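Leucine aminopeptidase 1 (Caenorhabditis elegans, PDB 2HC9) releases N-terminal amino acids, preferably leucine, from peptides as a zinc-dependent M17 aminopeptidase and probably acts as a digestive enzyme. Local coordinates at residues A377-D382 and A437-G442; S57-P60 and R64-L67. The protein carries 1 engineered substitution. All blocks are in the same frame, centred on the assembly; numbering follows the deposited sequence.

Interaction 1: residues A377-D382 and A437-G442. Engineered in segment 437-442: Leu-440 (natural residue Phe).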
loop_
_atom_site.group_PDB
_atom_site.type_symbol
_atom_site.label_atom_id
_atom_site.label_comp_id
_atom_site.label_asym_id
_atom_site.label_seq_id
_atom_site.Cartn_x
_atom_site.Cartn_y
_atom_site.Cartn_z
ATOM N N ALA A 377 -8.440 10.424 26.609
ATOM C CA ALA A 377 -8.058 9.162 27.239
ATOM C C ALA A 377 -7.084 9.462 28.356
ATOM O O ALA A 377 -6.004 9.998 28.113
ATOM C CB ALA A 377 -7.422 8.213 26.158
ATOM N N ALA A 378 -7.487 9.161 29.593
ATOM C CA ALA A 378 -6.698 9.491 30.782
ATOM C C ALA A 378 -5.985 8.273 31.369
ATOM O O ALA A 378 -6.626 7.232 31.631
ATOM C CB ALA A 378 -7.606 10.094 31.868
ATOM N N MET A 379 -4.692 8.419 31.585
ATOM C CA MET A 379 -3.902 7.383 32.247
ATOM C C MET A 379 -3.228 7.981 33.472
ATOM O O MET A 379 -2.478 8.965 33.373
ATOM C CB MET A 379 -2.864 6.836 31.271
ATOM C CG MET A 379 -2.163 5.570 31.794
ATOM S SD MET A 379 -0.807 5.085 30.698
ATOM C CE MET A 379 0.454 6.264 31.163
ATOM N N THR A 380 -3.510 7.392 34.637
ATOM C CA THR A 380 -3.014 7.939 35.897
ATOM C C THR A 380 -2.611 6.837 36.890
ATOM O O THR A 380 -3.215 5.755 36.917
ATOM C CB THR A 380 -4.058 8.902 36.549
ATOM O OG1 THR A 380 -3.553 9.388 37.801
ATOM C CG2 THR A 380 -5.419 8.194 36.784
ATOM N N ASN A 381 -1.604 7.132 37.702
ATOM C CA ASN A 381 -1.206 6.259 38.820
ATOM C C ASN A 381 -2.167 6.322 39.997
ATOM O O ASN A 381 -2.046 5.541 40.940
ATOM C CB ASN A 381 0.231 6.548 39.286
ATOM C CG ASN A 381 0.371 7.899 39.981
ATOM O OD1 ASN A 381 -0.297 8.865 39.611
ATOM N ND2 ASN A 381 1.232 7.965 40.996
ATOM N N ASP A 382 -3.120 7.251 39.946
ATOM C CA ASP A 382 -4.014 7.489 41.086
ATOM C C ASP A 382 -5.474 7.199 40.756
ATOM O O ASP A 382 -6.122 7.941 40.020
ATOM C CB ASP A 382 -3.833 8.923 41.623
ATOM C CG ASP A 382 -4.500 9.120 42.982
ATOM O OD1 ASP A 382 -3.816 8.944 44.014
ATOM O OD2 ASP A 382 -5.695 9.452 43.009
ATOM N N ALA A 437 2.503 5.149 24.817
ATOM C CA ALA A 437 2.939 6.520 24.563
ATOM C C ALA A 437 2.979 7.310 25.874
ATOM O O ALA A 437 3.932 8.034 26.138
ATOM C CB ALA A 437 1.965 7.201 23.551
ATOM N N GLY A 438 1.952 7.175 26.704
ATOM C CA GLY A 438 1.961 7.863 27.999
ATOM C C GLY A 438 3.037 7.354 28.942
ATOM O O GLY A 438 3.624 8.124 29.703
ATOM N N LEU A 439 3.323 6.047 28.880
ATOM C CA LEU A 439 4.338 5.444 29.761
ATOM C C LEU A 439 5.736 5.927 29.429
ATOM O O LEU A 439 6.589 5.977 30.311
ATOM C CB LEU A 439 4.290 3.905 29.675
ATOM C CG LEU A 439 3.048 3.261 30.317
ATOM C CD1 LEU A 439 3.071 1.736 30.008
ATOM C CD2 LEU A 439 3.022 3.535 31.816
ATOM N N LEU A 440 5.988 6.290 28.168
ATOM C CA LEU A 440 7.289 6.884 27.843
ATOM C C LEU A 440 7.453 8.175 28.666
ATOM O O LEU A 440 8.507 8.404 29.249
ATOM C CB LEU A 440 7.409 7.203 26.337
ATOM C CG LEU A 440 8.707 7.860 25.842
ATOM C CD1 LEU A 440 8.888 9.376 26.177
ATOM C CD2 LEU A 440 9.978 6.993 26.176
ATOM N N ILE A 441 6.404 8.998 28.713
ATOM C CA ILE A 441 6.435 10.226 29.526
ATOM C C ILE A 441 6.683 9.881 31.001
ATOM O O ILE A 441 7.622 10.407 31.642
ATOM C CB ILE A 441 5.095 11.010 29.401
ATOM C CG1 ILE A 441 4.847 11.448 27.946
ATOM C CG2 ILE A 441 5.109 12.234 30.327
ATOM C CD1 ILE A 441 3.392 11.864 27.670
ATOM N N GLY A 442 5.857 8.994 31.540
ATOM C CA GLY A 442 5.940 8.667 32.972
ATOM C C GLY A 442 7.220 7.976 33.399
ATOM O O GLY A 442 7.607 8.046 34.562
#
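Met-379 on strand 376-380 and Gly-438 on helix 433-442 bring the two backbones closest, their CA atoms 7.3 Å apart, where a helix packs on the central mixed sheet of the M17 catalytic domain. No hydrogen bond joins the two segments; the contact is apolar, buried and small, 106 Å² in all. The strand is itself fixed in the sheet, antiparallel to strand 452-457 and parallel to strand 400-402, with Met-379 paired through its backbone to His-455.

One side chain spans the gap. With CG anti to the backbone N (chi1 -169°) and chi2 also extended, Met-379 reaches out from the strand, then bends at its third torsion (77°) to lay the terminal methyl against the helix backbone. Its CE sits 3.6 Å from C of Gly-438 and 3.7 Å from N of Leu-439, so it meets the peptide link between those residues. Gly-438, with no side chain, lets the methyl lie directly against the backbone. Within the helix, Gly-442 N bonds to Gly-438 O. The helix also lies close to the active site: Gly-438 is about 6 Å from the side chain of Arg-338, a predicted active-site residue that Ala-437 and the engineered Leu-440 (phenylalanine in nature) touch. Beyond Met-379 the strand ends in an ST turn, Asp-382 N to Thr-380 OG1 at 3.1 Å. On the helix, one branch of Leu-439 flanks the methionine methyl, its CD2 lying 3.8 Å from Met-379 CE.

Interaction 2: residues S57-P60 and R64-L67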
loop_
_atom_site.group_PDB
_atom_site.type_symbol
_atom_site.label_atom_id
_atom_site.label_comp_id
_atom_site.label_asym_id
_atom_site.label_seq_id
_atom_site.Cartn_x
_atom_site.Cartn_y
_atom_site.Cartn_z
ATOM N N SER A 57 -45.178 20.413 21.816
ATOM C CA SER A 57 -45.858 19.106 21.663
ATOM C C SER A 57 -45.390 18.299 20.446
ATOM O O SER A 57 -45.134 17.110 20.570
ATOM C CB SER A 57 -47.381 19.258 21.596
ATOM O OG SER A 57 -47.880 20.065 22.653
ATOM N N ARG A 58 -45.276 18.943 19.283
ATOM C CA ARG A 58 -44.961 18.231 18.031
ATOM C C ARG A 58 -43.500 17.820 17.910
ATOM O O ARG A 58 -43.208 16.768 17.351
ATOM C CB ARG A 58 -45.308 19.074 16.816
ATOM C CG ARG A 58 -46.761 19.430 16.686
ATOM C CD ARG A 58 -47.481 18.454 15.800
ATOM N NE ARG A 58 -46.786 18.114 14.554
ATOM C CZ ARG A 58 -47.102 17.042 13.831
ATOM N NH1 ARG A 58 -48.071 16.237 14.258
ATOM N NH2 ARG A 58 -46.465 16.764 12.704
ATOM N N ILE A 59 -42.572 18.654 18.375
ATOM C CA ILE A 59 -41.166 18.406 18.055
ATOM C C ILE A 59 -40.677 17.168 18.799
ATOM O O ILE A 59 -41.192 16.854 19.882
ATOM C CB ILE A 59 -40.242 19.628 18.312
ATOM C CG1 ILE A 59 -40.223 20.000 19.791
ATOM C CG2 ILE A 59 -40.618 20.811 17.397
ATOM C CD1 ILE A 59 -39.733 21.383 20.029
ATOM N N PRO A 60 -39.741 16.424 18.191
ATOM C CA PRO A 60 -39.300 15.145 18.755
ATOM C C PRO A 60 -38.538 15.269 20.077
ATOM O O PRO A 60 -38.563 16.326 20.718
ATOM C CB PRO A 60 -38.388 14.583 17.655
ATOM C CG PRO A 60 -37.930 15.772 16.893
ATOM C CD PRO A 60 -39.080 16.710 16.902
ATOM N N ARG A 64 -33.205 20.398 15.902
ATOM C CA ARG A 64 -33.178 21.829 15.641
ATOM C C ARG A 64 -34.325 22.219 14.724
ATOM O O ARG A 64 -34.530 21.607 13.670
ATOM C CB ARG A 64 -31.851 22.279 15.010
ATOM C CG ARG A 64 -31.891 23.743 14.540
ATOM C CD ARG A 64 -30.688 24.139 13.738
ATOM N NE ARG A 64 -30.716 23.633 12.371
ATOM C CZ ARG A 64 -29.820 22.780 11.857
ATOM N NH1 ARG A 64 -28.807 22.299 12.592
ATOM N NH2 ARG A 64 -29.946 22.397 10.593
ATOM N N HIS A 65 -35.072 23.244 15.134
ATOM C CA HIS A 65 -36.254 23.670 14.413
ATOM C C HIS A 65 -36.231 25.172 14.123
ATOM O O HIS A 65 -36.094 25.993 15.033
ATOM C CB HIS A 65 -37.503 23.264 15.192
ATOM C CG HIS A 65 -37.715 21.782 15.199
ATOM N ND1 HIS A 65 -37.086 20.953 16.102
ATOM C CD2 HIS A 65 -38.414 20.972 14.363
ATOM C CE1 HIS A 65 -37.413 19.698 15.847
ATOM N NE2 HIS A 65 -38.226 19.680 14.802
ATOM N N PRO A 66 -36.356 25.536 12.852
ATOM C CA PRO A 66 -36.329 26.952 12.477
ATOM C C PRO A 66 -37.622 27.670 12.909
ATOM O O PRO A 66 -38.724 27.100 12.817
ATOM C CB PRO A 66 -36.208 26.901 10.953
ATOM C CG PRO A 66 -36.900 25.593 10.591
ATOM C CD PRO A 66 -36.500 24.641 11.688
ATOM N N LEU A 67 -37.466 28.890 13.412
ATOM C CA LEU A 67 -38.598 29.691 13.884
ATOM C C LEU A 67 -38.853 30.873 12.967
ATOM O O LEU A 67 -39.695 31.738 13.257
ATOM C CB LEU A 67 -38.343 30.182 15.316
ATOM C CG LEU A 67 -38.060 29.078 16.342
ATOM C CD1 LEU A 67 -37.797 29.705 17.726
ATOM C CD2 LEU A 67 -39.208 28.065 16.403
#
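The imidazole of His-65 has the CG2 methyl of Ile-59 over one face, while CD of Pro-60 approaches the same ring obliquely; together they join the loop after helix 49-58 to strand 63-66, an edge strand, within this chain, of the six-stranded mixed sheet in the N-terminal domain. The methyl forms a CH-pi contact, its carbon 3.6 Å from the ring centroid and only 2° off the normal. Being centred, it is almost equally distant from all five ring atoms, and Ile-59 CB lies a little farther off, 3.8 Å from CE1 of His-65. Pro-60 meets the CE1-NE2 end of the imidazole, CD to His-65 CE1 being 3.6 Å, with the two side chains arriving from opposite directions.

The chain leaves helical geometry at Ile-59, and the two segments then face one another across a short connection, with CA atoms of Ile-59 and His-65 8.1 Å apart. With chi1 of Ile-59 at 63°, CG2 is anti to the carbonyl carbon and beside the backbone N, and from there it lies over the ring; the same side chain also packs on Leu-74 and Thr-76 of strand 72-77. Replacing His-65 with an alanine would probably strip the Ile-59 methyl of its aromatic platform and open a gap beside the Pro-60 ring. Tyr-69 of a neighbouring subunit packs on Ile-59 and His-65, and Arg-58 makes salt bridges to Asp-105 and Glu-70 of that subunit, so this corner of the domain belongs to a subunit interface. On the loop side, Lys-26 NZ is hydrogen-bonded to both Ile-59 O and Pro-60 O.

In the fold
The two contacts belong to different domains and lie on opposite sides of the chain's centre, 45 Å apart between centres and about 27 Å between nearest atoms. Along the sequence they follow in series: interaction 2 closes a short helix-to-strand connection in the N-terminal domain, well before interaction 1 brings together segments 55 residues apart in the catalytic domain. They share no sheet, since strand 63-66 borders the six-stranded sheet and strand 376-380 belongs to the large mixed sheet of the catalytic domain. Segments of each also meet another subunit, a different one in each case. Gly-438 of interaction 1 lies about 13 Å from a zinc ion; interaction 2 is remote from the active site.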